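Local coordinates for protein 6-aminohexanoate-cyclic-dimer hydrolase (Arthrobacter sp., PDB 3A2Q) that hydrolyses the cyclic dimer of 6-aminohexanoic acid, a nylon-6 by-product, opening the ring to the linear dimer, at residues Q8-Q13 against S163-G168; I47-K52 against V76-D81; K88-S93 against E329-P334. The protein carries 1 engineered substitution. All coordinates share one frame; numbering follows the deposited sequence.

Interaction 1: Q8-Q13 against S163-G168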
ATOM      1  N   GLN A   8      19.208   6.430   5.454  1.00 42.54           N
ATOM      2  CA  GLN A   8      18.776   7.820   5.322  1.00 42.14           C
ATOM      3  C   GLN A   8      17.526   7.804   4.439  1.00 40.17           C
ATOM      4  O   GLN A   8      17.415   6.956   3.556  1.00 36.55           O
ATOM      5  CB  GLN A   8      19.874   8.639   4.633  1.00 42.00           C
ATOM      6  CG  GLN A   8      21.250   8.524   5.277  1.00 52.17           C
ATOM      7  CD  GLN A   8      21.454   9.515   6.402  1.00 59.02           C
ATOM      8  OE1 GLN A   8      21.636  10.708   6.166  1.00 65.87           O
ATOM      9  NE2 GLN A   8      21.418   9.027   7.636  1.00 61.84           N
ATOM     10  N   ASP A   9      16.585   8.719   4.662  1.00 39.95           N
ATOM     11  CA  ASP A   9      15.390   8.723   3.821  1.00 38.90           C
ATOM     12  C   ASP A   9      15.701   9.294   2.441  1.00 38.43           C
ATOM     13  O   ASP A   9      16.831   9.696   2.171  1.00 39.32           O
ATOM     14  CB  ASP A   9      14.229   9.488   4.483  1.00 39.16           C
ATOM     15  CG  ASP A   9      14.528  10.955   4.708  1.00 38.13           C
ATOM     16  OD1 ASP A   9      15.444  11.498   4.056  1.00 41.61           O
ATOM     17  OD2 ASP A   9      13.822  11.572   5.536  1.00 40.52           O
ATOM     18  N   ALA A  10      14.703   9.320   1.562  1.00 37.34           N
ATOM     19  CA  ALA A  10      14.895   9.820   0.205  1.00 36.06           C
ATOM     20  C   ALA A  10      15.351  11.275   0.157  1.00 36.71           C
ATOM     21  O   ALA A  10      16.199  11.637  -0.658  1.00 38.94           O
ATOM     22  CB  ALA A  10      13.613   9.649  -0.602  1.00 31.27           C
ATOM     23  N   THR A  11      14.787  12.106   1.028  1.00 35.84           N
ATOM     24  CA  THR A  11      15.146  13.515   1.066  1.00 37.54           C
ATOM     25  C   THR A  11      16.622  13.694   1.424  1.00 39.24           C
ATOM     26  O   THR A  11      17.328  14.481   0.793  1.00 39.42           O
ATOM     27  CB  THR A  11      14.285  14.279   2.088  1.00 39.93           C
ATOM     28  OG1 THR A  11      12.903  14.168   1.721  1.00 38.78           O
ATOM     29  CG2 THR A  11      14.679  15.748   2.124  1.00 35.18           C
ATOM     30  N   ALA A  12      17.085  12.960   2.431  1.00 37.67           N
ATOM     31  CA  ALA A  12      18.477  13.053   2.855  1.00 37.73           C
ATOM     32  C   ALA A  12      19.415  12.471   1.801  1.00 38.67           C
ATOM     33  O   ALA A  12      20.506  12.994   1.581  1.00 39.27           O
ATOM     34  CB  ALA A  12      18.671  12.338   4.187  1.00 36.74           C
ATOM     35  N   GLN A  13      18.992  11.393   1.151  1.00 38.96           N
ATOM     36  CA  GLN A  13      19.811  10.769   0.117  1.00 39.06           C
ATOM     37  C   GLN A  13      19.947  11.667  -1.101  1.00 41.60           C
ATOM     38  O   GLN A  13      20.982  11.669  -1.766  1.00 42.63           O
ATOM     39  CB  GLN A  13      19.214   9.434  -0.312  1.00 37.49           C
ATOM     40  CG  GLN A  13      19.418   8.325   0.690  1.00 34.45           C
ATOM     41  CD  GLN A  13      18.949   6.993   0.165  1.00 34.48           C
ATOM     42  OE1 GLN A  13      19.166   6.668  -0.999  1.00 35.92           O
ATOM     43  NE2 GLN A  13      18.309   6.208   1.024  1.00 37.17           N
ATOM     44  N   SER A 163      15.643   0.467  -0.929  1.00 34.35           N
ATOM     45  CA  SER A 163      15.259   1.745  -1.530  1.00 33.94           C
ATOM     46  C   SER A 163      14.604   2.566  -0.425  1.00 34.56           C
ATOM     47  O   SER A 163      13.993   2.007   0.486  1.00 33.21           O
ATOM     48  CB  SER A 163      14.272   1.546  -2.679  1.00 33.08           C
ATOM     49  OG  SER A 163      14.927   1.066  -3.838  1.00 38.14           O
ATOM     50  N   PRO A 164      14.734   3.900  -0.479  1.00 33.16           N
ATOM     51  CA  PRO A 164      14.130   4.746   0.558  1.00 32.06           C
ATOM     52  C   PRO A 164      12.622   4.937   0.390  1.00 31.34           C
ATOM     53  O   PRO A 164      11.924   5.297   1.336  1.00 32.93           O
ATOM     54  CB  PRO A 164      14.897   6.058   0.426  1.00 31.84           C
ATOM     55  CG  PRO A 164      15.252   6.096  -1.033  1.00 33.06           C
ATOM     56  CD  PRO A 164      15.637   4.679  -1.349  1.00 32.23           C
ATOM     57  N   VAL A 165      12.132   4.694  -0.822  1.00 30.70           N
ATOM     58  CA  VAL A 165      10.715   4.844  -1.128  1.00 30.49           C
ATOM     59  C   VAL A 165      10.293   3.820  -2.172  1.00 29.63           C
ATOM     60  O   VAL A 165      11.121   3.315  -2.928  1.00 29.20           O
ATOM     61  CB  VAL A 165      10.402   6.253  -1.676  1.00 26.68           C
ATOM     62  CG1 VAL A 165      10.843   7.311  -0.678  1.00 27.70           C
ATOM     63  CG2 VAL A 165      11.090   6.458  -3.005  1.00 28.32           C
ATOM     64  N   ALA A 166       8.998   3.524  -2.222  1.00 25.51           N
ATOM     65  CA  ALA A 166       8.490   2.560  -3.182  1.00 25.87           C
ATOM     66  C   ALA A 166       7.012   2.775  -3.442  1.00 27.54           C
ATOM     67  O   ALA A 166       6.314   3.427  -2.661  1.00 27.39           O
ATOM     68  CB  ALA A 166       8.720   1.146  -2.672  1.00 24.88           C
ATOM     69  N   HIS A 167       6.552   2.212  -4.549  1.00 26.69           N
ATOM     70  CA  HIS A 167       5.163   2.301  -4.958  1.00 26.58           C
ATOM     71  C   HIS A 167       4.407   1.020  -4.605  1.00 26.56           C
ATOM     72  O   HIS A 167       5.006  -0.032  -4.359  1.00 24.96           O
ATOM     73  CB  HIS A 167       5.089   2.550  -6.472  1.00 24.96           C
ATOM     74  CG  HIS A 167       3.827   2.057  -7.109  1.00 27.94           C
ATOM     75  ND1 HIS A 167       3.606   0.725  -7.392  1.00 27.46           N
ATOM     76  CD2 HIS A 167       2.706   2.712  -7.493  1.00 26.33           C
ATOM     77  CE1 HIS A 167       2.404   0.583  -7.921  1.00 29.53           C
ATOM     78  NE2 HIS A 167       1.836   1.774  -7.993  1.00 28.33           N
ATOM     79  N   GLY A 168       3.084   1.130  -4.586  1.00 24.83           N
ATOM     80  CA  GLY A 168       2.225   0.003  -4.303  1.00 25.41           C
ATOM     81  C   GLY A 168       0.806   0.475  -4.520  1.00 26.93           C
ATOM     82  O   GLY A 168       0.587   1.645  -4.844  1.00 25.73           O
TER
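A10 and Q13, in the first turn of helix 10-19, close over the ring of P164, which leads into strand 165-170. The methyl CB of A10 lies 3.6 Å from V165 CG1 and also touches CG of the proline ring, while the backbone N of A10 comes to 3.5 Å from P164 CB. V165 CG1 stands beside its own backbone N (chi1 -57°), the position that brings this methyl up to A10.

The amide of Q13 supplies the rest of the cover. It crosses the proline side chain at a slant, with NE2 3.5 Å from P164 CB and OE1 farther off, 4.0 Å from P164 CG. What fixes the amide's rotation is a bond inside the N-terminal segment: Q13 NE2 donates to Q8 O at 2.8 Å, nearly straight at 164°, with the carbonyl oxygen close to the amide plane.

A capping bond marks the helix start: D9 at the N-cap accepts from A12 N at OD1, 2.7 Å away. Its OD2 has a salt bridge to R220, and A10 N makes a hydrogen bond to D221 of helix 219-229.

No hydrogen bond joins the two segments directly. The chain's N-terminal end is thus seated on the sheet by van der Waals contact with a proline, while the carboxylate of D9 and the N-H of Q13's amide find their partners within the N-terminal segment or in and just before helix 219-229.

Interaction 2: I47-K52 against V76-D81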
ATOM      1  N   ILE A  47      12.170  -8.476  -9.828  1.00 38.26           N
ATOM      2  CA  ILE A  47      12.642  -8.113 -11.154  1.00 38.48           C
ATOM      3  C   ILE A  47      13.597  -6.939 -11.066  1.00 38.71           C
ATOM      4  O   ILE A  47      13.176  -5.784 -11.136  1.00 37.71           O
ATOM      5  CB  ILE A  47      11.475  -7.708 -12.082  1.00 38.18           C
ATOM      6  CG1 ILE A  47      10.445  -8.832 -12.159  1.00 28.74           C
ATOM      7  CG2 ILE A  47      12.011  -7.381 -13.468  1.00 41.06           C
ATOM      8  CD1 ILE A  47       9.137  -8.426 -12.820  1.00 33.78           C
ATOM      9  N   PRO A  48      14.901  -7.216 -10.897  1.00 38.07           N
ATOM     10  CA  PRO A  48      15.883  -6.135 -10.808  1.00 39.75           C
ATOM     11  C   PRO A  48      15.997  -5.414 -12.145  1.00 39.44           C
ATOM     12  O   PRO A  48      15.871  -6.032 -13.200  1.00 41.33           O
ATOM     13  CB  PRO A  48      17.175  -6.866 -10.436  1.00 40.67           C
ATOM     14  CG  PRO A  48      16.972  -8.235 -11.001  1.00 43.16           C
ATOM     15  CD  PRO A  48      15.536  -8.526 -10.676  1.00 44.06           C
ATOM     16  N   LEU A  49      16.216  -4.107 -12.090  1.00 39.83           N
ATOM     17  CA  LEU A  49      16.360  -3.286 -13.288  1.00 37.98           C
ATOM     18  C   LEU A  49      17.580  -2.397 -13.098  1.00 39.80           C
ATOM     19  O   LEU A  49      17.509  -1.177 -13.274  1.00 37.91           O
ATOM     20  CB  LEU A  49      15.117  -2.413 -13.488  1.00 39.29           C
ATOM     21  CG  LEU A  49      13.781  -3.135 -13.656  1.00 35.91           C
ATOM     22  CD1 LEU A  49      12.652  -2.118 -13.664  1.00 43.54           C
ATOM     23  CD2 LEU A  49      13.791  -3.945 -14.940  1.00 37.60           C
ATOM     24  N   PHE A  50      18.703  -3.015 -12.746  1.00 39.25           N
ATOM     25  CA  PHE A  50      19.935  -2.273 -12.508  1.00 41.94           C
ATOM     26  C   PHE A  50      20.465  -1.510 -13.723  1.00 41.92           C
ATOM     27  O   PHE A  50      20.995  -0.409 -13.580  1.00 42.32           O
ATOM     28  CB  PHE A  50      21.017  -3.214 -11.969  1.00 40.69           C
ATOM     29  CG  PHE A  50      20.584  -4.010 -10.767  1.00 47.02           C
ATOM     30  CD1 PHE A  50      19.846  -3.412  -9.748  1.00 42.68           C
ATOM     31  CD2 PHE A  50      20.929  -5.352 -10.645  1.00 45.79           C
ATOM     32  CE1 PHE A  50      19.460  -4.144  -8.623  1.00 49.12           C
ATOM     33  CE2 PHE A  50      20.549  -6.090  -9.526  1.00 47.99           C
ATOM     34  CZ  PHE A  50      19.812  -5.483  -8.512  1.00 49.66           C
ATOM     35  N   GLU A  51      20.328  -2.082 -14.913  1.00 44.97           N
ATOM     36  CA  GLU A  51      20.807  -1.395 -16.107  1.00 46.64           C
ATOM     37  C   GLU A  51      19.994  -0.132 -16.378  1.00 45.12           C
ATOM     38  O   GLU A  51      20.564   0.941 -16.587  1.00 44.30           O
ATOM     39  CB  GLU A  51      20.770  -2.332 -17.317  1.00 50.06           C
ATOM     40  CG  GLU A  51      21.649  -3.567 -17.145  1.00 62.74           C
ATOM     41  CD  GLU A  51      23.100  -3.226 -16.821  1.00 70.00           C
ATOM     42  OE1 GLU A  51      23.870  -4.155 -16.493  1.00 76.95           O
ATOM     43  OE2 GLU A  51      23.477  -2.036 -16.896  1.00 73.63           O
ATOM     44  N   LYS A  52      18.669  -0.249 -16.370  1.00 44.36           N
ATOM     45  CA  LYS A  52      17.827   0.919 -16.597  1.00 41.47           C
ATOM     46  C   LYS A  52      18.125   1.940 -15.511  1.00 39.51           C
ATOM     47  O   LYS A  52      18.250   3.131 -15.781  1.00 40.86           O
ATOM     48  CB  LYS A  52      16.341   0.553 -16.555  1.00 43.82           C
ATOM     49  CG  LYS A  52      15.431   1.777 -16.535  1.00 43.04           C
ATOM     50  CD  LYS A  52      13.953   1.426 -16.632  1.00 41.54           C
ATOM     51  CE  LYS A  52      13.574   0.977 -18.032  1.00 41.94           C
ATOM     52  NZ  LYS A  52      12.097   0.835 -18.183  1.00 40.96           N
ATOM     53  N   VAL A  76       0.508  -0.448 -12.486  1.00 34.30           N
ATOM     54  CA  VAL A  76       1.373   0.456 -13.227  1.00 36.73           C
ATOM     55  C   VAL A  76       2.469  -0.378 -13.865  1.00 37.34           C
ATOM     56  O   VAL A  76       2.893  -1.378 -13.294  1.00 40.01           O
ATOM     57  CB  VAL A  76       2.011   1.529 -12.306  1.00 36.39           C
ATOM     58  CG1 VAL A  76       0.926   2.361 -11.651  1.00 38.56           C
ATOM     59  CG2 VAL A  76       2.878   0.867 -11.256  1.00 45.47           C
ATOM     60  N   VAL A  77       2.911   0.020 -15.053  1.00 35.20           N
ATOM     61  CA  VAL A  77       3.958  -0.718 -15.747  1.00 34.25           C
ATOM     62  C   VAL A  77       5.078   0.195 -16.223  1.00 33.22           C
ATOM     63  O   VAL A  77       4.914   1.412 -16.287  1.00 30.63           O
ATOM     64  CB  VAL A  77       3.387  -1.486 -16.962  1.00 31.83           C
ATOM     65  CG1 VAL A  77       2.425  -2.563 -16.491  1.00 35.14           C
ATOM     66  CG2 VAL A  77       2.677  -0.525 -17.906  1.00 32.18           C
ATOM     67  N   SER A  78       6.225  -0.403 -16.535  1.00 33.96           N
ATOM     68  CA  SER A  78       7.383   0.336 -17.025  1.00 34.75           C
ATOM     69  C   SER A  78       7.714  -0.180 -18.426  1.00 37.85           C
ATOM     70  O   SER A  78       7.747  -1.387 -18.662  1.00 38.77           O
ATOM     71  CB  SER A  78       8.576   0.150 -16.083  1.00 34.62           C
ATOM     72  OG  SER A  78       8.829  -1.223 -15.844  1.00 40.41           O
ATOM     73  N   GLN A  79       7.947   0.746 -19.349  1.00 40.19           N
ATOM     74  CA  GLN A  79       8.232   0.416 -20.745  1.00 41.58           C
ATOM     75  C   GLN A  79       9.378  -0.567 -20.969  1.00 40.19           C
ATOM     76  O   GLN A  79      10.474  -0.392 -20.444  1.00 38.75           O
ATOM     77  CB  GLN A  79       8.503   1.704 -21.525  1.00 46.83           C
ATOM     78  CG  GLN A  79       8.705   1.512 -23.015  1.00 54.96           C
ATOM     79  CD  GLN A  79       8.826   2.832 -23.749  1.00 63.75           C
ATOM     80  OE1 GLN A  79       9.718   3.634 -23.465  1.00 68.51           O
ATOM     81  NE2 GLN A  79       7.924   3.067 -24.697  1.00 65.48           N
ATOM     82  N   GLY A  80       9.097  -1.604 -21.754  1.00 41.53           N
ATOM     83  CA  GLY A  80      10.100  -2.605 -22.071  1.00 42.20           C
ATOM     84  C   GLY A  80      10.469  -3.590 -20.976  1.00 45.25           C
ATOM     85  O   GLY A  80      11.331  -4.445 -21.184  1.00 44.49           O
ATOM     86  N   ASP A  81       9.824  -3.494 -19.818  1.00 43.56           N
ATOM     87  CA  ASP A  81      10.140  -4.397 -18.719  1.00 42.86           C
ATOM     88  C   ASP A  81       9.120  -5.508 -18.494  1.00 41.34           C
ATOM     89  O   ASP A  81       7.946  -5.378 -18.842  1.00 41.44           O
ATOM     90  CB  ASP A  81      10.324  -3.604 -17.427  1.00 43.48           C
ATOM     91  CG  ASP A  81      11.379  -2.526 -17.556  1.00 46.20           C
ATOM     92  OD1 ASP A  81      12.452  -2.815 -18.121  1.00 47.75           O
ATOM     93  OD2 ASP A  81      11.140  -1.392 -17.087  1.00 47.31           O
TER
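K52 reaches from the first turn of helix 50-59 to D81, and its NZ forms a salt bridge with OD2 at 2.7 Å. D81 closes a type II beta turn, S78 to D81, in the loop that follows strand 68-72 of the amidase-family sheet. The ammonium approaches OD2 on its syn side, 27° out of the carboxylate plane. A second bond from NZ goes to Q79 O inside the turn, at 3.0 Å and in the carbonyl plane, so the lysine grips both a side chain and the turn's backbone.

OD2 of the aspartate has another donor. S78 OG gives it a hydrogen bond of 2.6 Å on the anti lone pair, leaving this one oxygen held from two sides and the carboxylate fixed in its rotation. The positive charge of K52 probably helps keep D81 ionised. The lysine chain gets there by running out with CG anti to the backbone N (chi1 170°) and then bending at chi3 (-73°), which brings CE to 3.5 Å from D81 OD2.

The turn itself is closed by D81 N to S78 O, and G80 occupies its positive-phi position. Outside the two segments, R96 binds G80 O and D100 takes up Q79 N, tying the turn to the loop before helix 102-110.

Packing adds L49, the residue at the N-cap of helix 50-59, which also rests on L114 of strand 113-118. Its two methyls lie over one face of the carboxylate, one near each oxygen: CD1 lies 3.8 Å from D81 OD2, and CD2 3.6 Å from D81 OD1.

Interaction 3: K88-S93 against E329-P334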
ATOM      1  N   LYS A  88       1.231 -17.025 -13.063  1.00 40.21           N
ATOM      2  CA  LYS A  88       2.115 -18.054 -13.603  1.00 42.56           C
ATOM      3  C   LYS A  88       2.132 -17.995 -15.129  1.00 40.59           C
ATOM      4  O   LYS A  88       3.189 -17.847 -15.741  1.00 40.17           O
ATOM      5  CB  LYS A  88       1.653 -19.436 -13.133  1.00 46.32           C
ATOM      6  CG  LYS A  88       2.560 -20.584 -13.544  1.00 57.80           C
ATOM      7  CD  LYS A  88       2.062 -21.901 -12.963  1.00 66.39           C
ATOM      8  CE  LYS A  88       2.945 -23.071 -13.374  1.00 72.45           C
ATOM      9  NZ  LYS A  88       2.934 -23.288 -14.846  1.00 75.48           N
ATOM     10  N   GLY A  89       0.952 -18.094 -15.733  1.00 42.09           N
ATOM     11  CA  GLY A  89       0.849 -18.049 -17.181  1.00 43.16           C
ATOM     12  C   GLY A  89       1.489 -16.827 -17.816  1.00 43.69           C
ATOM     13  O   GLY A  89       1.908 -16.876 -18.972  1.00 43.26           O
ATOM     14  N   MET A  90       1.565 -15.725 -17.074  1.00 42.96           N
ATOM     15  CA  MET A  90       2.164 -14.502 -17.600  1.00 41.10           C
ATOM     16  C   MET A  90       3.676 -14.477 -17.420  1.00 42.04           C
ATOM     17  O   MET A  90       4.398 -13.945 -18.259  1.00 41.19           O
ATOM     18  CB  MET A  90       1.557 -13.267 -16.926  1.00 43.23           C
ATOM     19  CG  MET A  90       0.105 -13.004 -17.283  1.00 40.06           C
ATOM     20  SD  MET A  90      -0.144 -12.746 -19.054  1.00 45.63           S
ATOM     21  CE  MET A  90       0.705 -11.206 -19.281  1.00 37.78           C
ATOM     22  N   LYS A  91       4.158 -15.047 -16.321  1.00 42.12           N
ATOM     23  CA  LYS A  91       5.591 -15.066 -16.063  1.00 43.04           C
ATOM     24  C   LYS A  91       6.312 -15.871 -17.143  1.00 45.51           C
ATOM     25  O   LYS A  91       7.377 -15.483 -17.626  1.00 44.07           O
ATOM     26  CB  LYS A  91       5.877 -15.674 -14.689  1.00 37.89           C
ATOM     27  CG  LYS A  91       7.351 -15.686 -14.339  1.00 39.34           C
ATOM     28  CD  LYS A  91       7.621 -16.328 -12.991  1.00 35.81           C
ATOM     29  CE  LYS A  91       9.109 -16.282 -12.686  1.00 41.62           C
ATOM     30  NZ  LYS A  91       9.446 -16.933 -11.398  1.00 48.67           N
ATOM     31  N   GLU A  92       5.716 -16.994 -17.520  1.00 46.41           N
ATOM     32  CA  GLU A  92       6.285 -17.870 -18.532  1.00 48.95           C
ATOM     33  C   GLU A  92       6.287 -17.227 -19.918  1.00 49.84           C
ATOM     34  O   GLU A  92       7.208 -17.441 -20.709  1.00 49.91           O
ATOM     35  CB  GLU A  92       5.500 -19.182 -18.567  1.00 51.21           C
ATOM     36  CG  GLU A  92       5.585 -19.970 -17.274  1.00 55.10           C
ATOM     37  CD  GLU A  92       4.597 -21.118 -17.219  1.00 64.15           C
ATOM     38  OE1 GLU A  92       4.675 -21.919 -16.263  1.00 67.10           O
ATOM     39  OE2 GLU A  92       3.739 -21.215 -18.125  1.00 68.05           O
ATOM     40  N   SER A  93       5.261 -16.428 -20.199  1.00 48.25           N
ATOM     41  CA  SER A  93       5.130 -15.764 -21.493  1.00 48.17           C
ATOM     42  C   SER A  93       6.250 -14.764 -21.760  1.00 47.17           C
ATOM     43  O   SER A  93       6.515 -14.418 -22.913  1.00 47.79           O
ATOM     44  CB  SER A  93       3.792 -15.030 -21.580  1.00 48.99           C
ATOM     45  OG  SER A  93       3.841 -13.813 -20.855  1.00 52.62           O
ATOM     46  N   GLU A 329      -5.240 -11.288 -23.262  1.00 43.21           N
ATOM     47  CA  GLU A 329      -5.131 -10.510 -24.490  1.00 44.36           C
ATOM     48  C   GLU A 329      -3.729  -9.955 -24.687  1.00 44.14           C
ATOM     49  O   GLU A 329      -3.255  -9.844 -25.816  1.00 46.71           O
ATOM     50  CB  GLU A 329      -6.130  -9.354 -24.488  1.00 46.28           C
ATOM     51  CG  GLU A 329      -7.583  -9.780 -24.501  1.00 57.76           C
ATOM     52  CD  GLU A 329      -8.522  -8.597 -24.632  1.00 70.22           C
ATOM     53  OE1 GLU A 329      -8.423  -7.876 -25.647  1.00 74.36           O
ATOM     54  OE2 GLU A 329      -9.352  -8.384 -23.721  1.00 76.09           O
ATOM     55  N   LEU A 330      -3.068  -9.608 -23.589  1.00 42.64           N
ATOM     56  CA  LEU A 330      -1.717  -9.063 -23.658  1.00 43.29           C
ATOM     57  C   LEU A 330      -0.733 -10.014 -24.329  1.00 45.42           C
ATOM     58  O   LEU A 330       0.183  -9.577 -25.023  1.00 47.60           O
ATOM     59  CB  LEU A 330      -1.201  -8.724 -22.260  1.00 42.62           C
ATOM     60  CG  LEU A 330      -1.860  -7.549 -21.541  1.00 42.02           C
ATOM     61  CD1 LEU A 330      -1.222  -7.376 -20.175  1.00 43.67           C
ATOM     62  CD2 LEU A 330      -1.691  -6.284 -22.365  1.00 41.40           C
ATOM     63  N   ILE A 331      -0.919 -11.311 -24.122  1.00 46.07           N
ATOM     64  CA  ILE A 331      -0.020 -12.291 -24.715  1.00 48.91           C
ATOM     65  C   ILE A 331      -0.581 -12.931 -25.980  1.00 50.71           C
ATOM     66  O   ILE A 331       0.137 -13.624 -26.700  1.00 52.89           O
ATOM     67  CB  ILE A 331       0.338 -13.391 -23.704  1.00 46.09           C
ATOM     68  CG1 ILE A 331      -0.931 -14.089 -23.220  1.00 48.95           C
ATOM     69  CG2 ILE A 331       1.102 -12.784 -22.540  1.00 46.78           C
ATOM     70  CD1 ILE A 331      -0.664 -15.308 -22.364  1.00 51.39           C
ATOM     71  N   GLY A 332      -1.865 -12.710 -26.244  1.00 50.72           N
ATOM     72  CA  GLY A 332      -2.472 -13.257 -27.443  1.00 52.30           C
ATOM     73  C   GLY A 332      -3.224 -14.566 -27.306  1.00 52.42           C
ATOM     74  O   GLY A 332      -3.644 -15.141 -28.310  1.00 53.36           O
ATOM     75  N   ARG A 333      -3.398 -15.048 -26.081  1.00 51.62           N
ATOM     76  CA  ARG A 333      -4.120 -16.296 -25.866  1.00 51.04           C
ATOM     77  C   ARG A 333      -4.877 -16.260 -24.550  1.00 52.33           C
ATOM     78  O   ARG A 333      -4.408 -15.679 -23.571  1.00 52.67           O
ATOM     79  CB  ARG A 333      -3.154 -17.486 -25.852  1.00 50.65           C
ATOM     80  CG  ARG A 333      -2.294 -17.570 -24.602  1.00 52.22           C
ATOM     81  CD  ARG A 333      -1.361 -18.772 -24.636  1.00 56.03           C
ATOM     82  NE  ARG A 333      -0.594 -18.896 -23.400  1.00 53.71           N
ATOM     83  CZ  ARG A 333      -1.116 -19.238 -22.226  1.00 51.38           C
ATOM     84  NH1 ARG A 333      -2.411 -19.498 -22.120  1.00 48.48           N
ATOM     85  NH2 ARG A 333      -0.341 -19.312 -21.154  1.00 50.71           N
ATOM     86  N   PRO A 334      -6.064 -16.883 -24.508  1.00 52.66           N
ATOM     87  CA  PRO A 334      -6.862 -16.906 -23.279  1.00 51.53           C
ATOM     88  C   PRO A 334      -6.098 -17.638 -22.183  1.00 52.14           C
ATOM     89  O   PRO A 334      -5.305 -18.537 -22.468  1.00 53.69           O
ATOM     90  CB  PRO A 334      -8.126 -17.665 -23.693  1.00 49.59           C
ATOM     91  CG  PRO A 334      -8.189 -17.468 -25.186  1.00 54.67           C
ATOM     92  CD  PRO A 334      -6.753 -17.589 -25.599  1.00 51.63           C
TER
HETATM   93  O   HOH W   1       2.229 -18.549 -21.079  1.00 45.06           O
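I331 in the last turn of helix 308-331 pushes its CG2 methyl against helix 88-93, where it meets S93 OG at 3.4 Å and M90 CE at 3.6 Å. The methionine chain, bent at chi2 and chi3, crosses the isoleucine and carries its CE on toward L330 CB as well.

S93 OG, set between its backbone N and carbonyl carbon (chi1 78°), donates to M90 O at 2.7 Å and is also bonded to Y95 N. With an alanine here the hydroxyl is lost, which would probably leave M90 O and Y95 N without this partner and open a small gap beside I331 CG2.

Further out, a water spans the segments: it donates to G89 O and accepts from R333 NH2, both at 2.7 Å, lying at the edge of the guanidinium and in its plane. I331 CD1 sits over one face of that group, toward the rim, and D339 binds NH2 in a salt bridge.

G332, with positive phi, is the C-prime residue of a Schellman motif that ends helix 308-331; from there the extended side chain of R333 reaches back to helix 88-93. Y95, in the loop after that short helix, packs against M90, L330 and I331, joining helix 88-93 to the C-terminal turn of helix 308-331.

Interactions 1 and 2 share the large mixed sheet: strand 165-170 pairs with strand 68-72, next to which run 113-118 and then 45-48. Their centres are 18 Å apart, and they touch where H167 CE1 meets V76 CG2 at 3.4 Å. Along the chain, the segments of interaction 2 both fall between those of interaction 1. Interaction 3, with its centre 18 Å from interaction 2 and 33 Å from interaction 1, opens soon after 76-81 and ties helix 88-93 to the C-terminal end of helix 308-331, more than 230 residues later in the chain. The loop from strand 68-72 thus leads from near K72, probably part of the charge relay, through 76-81 to that peripheral helix pair.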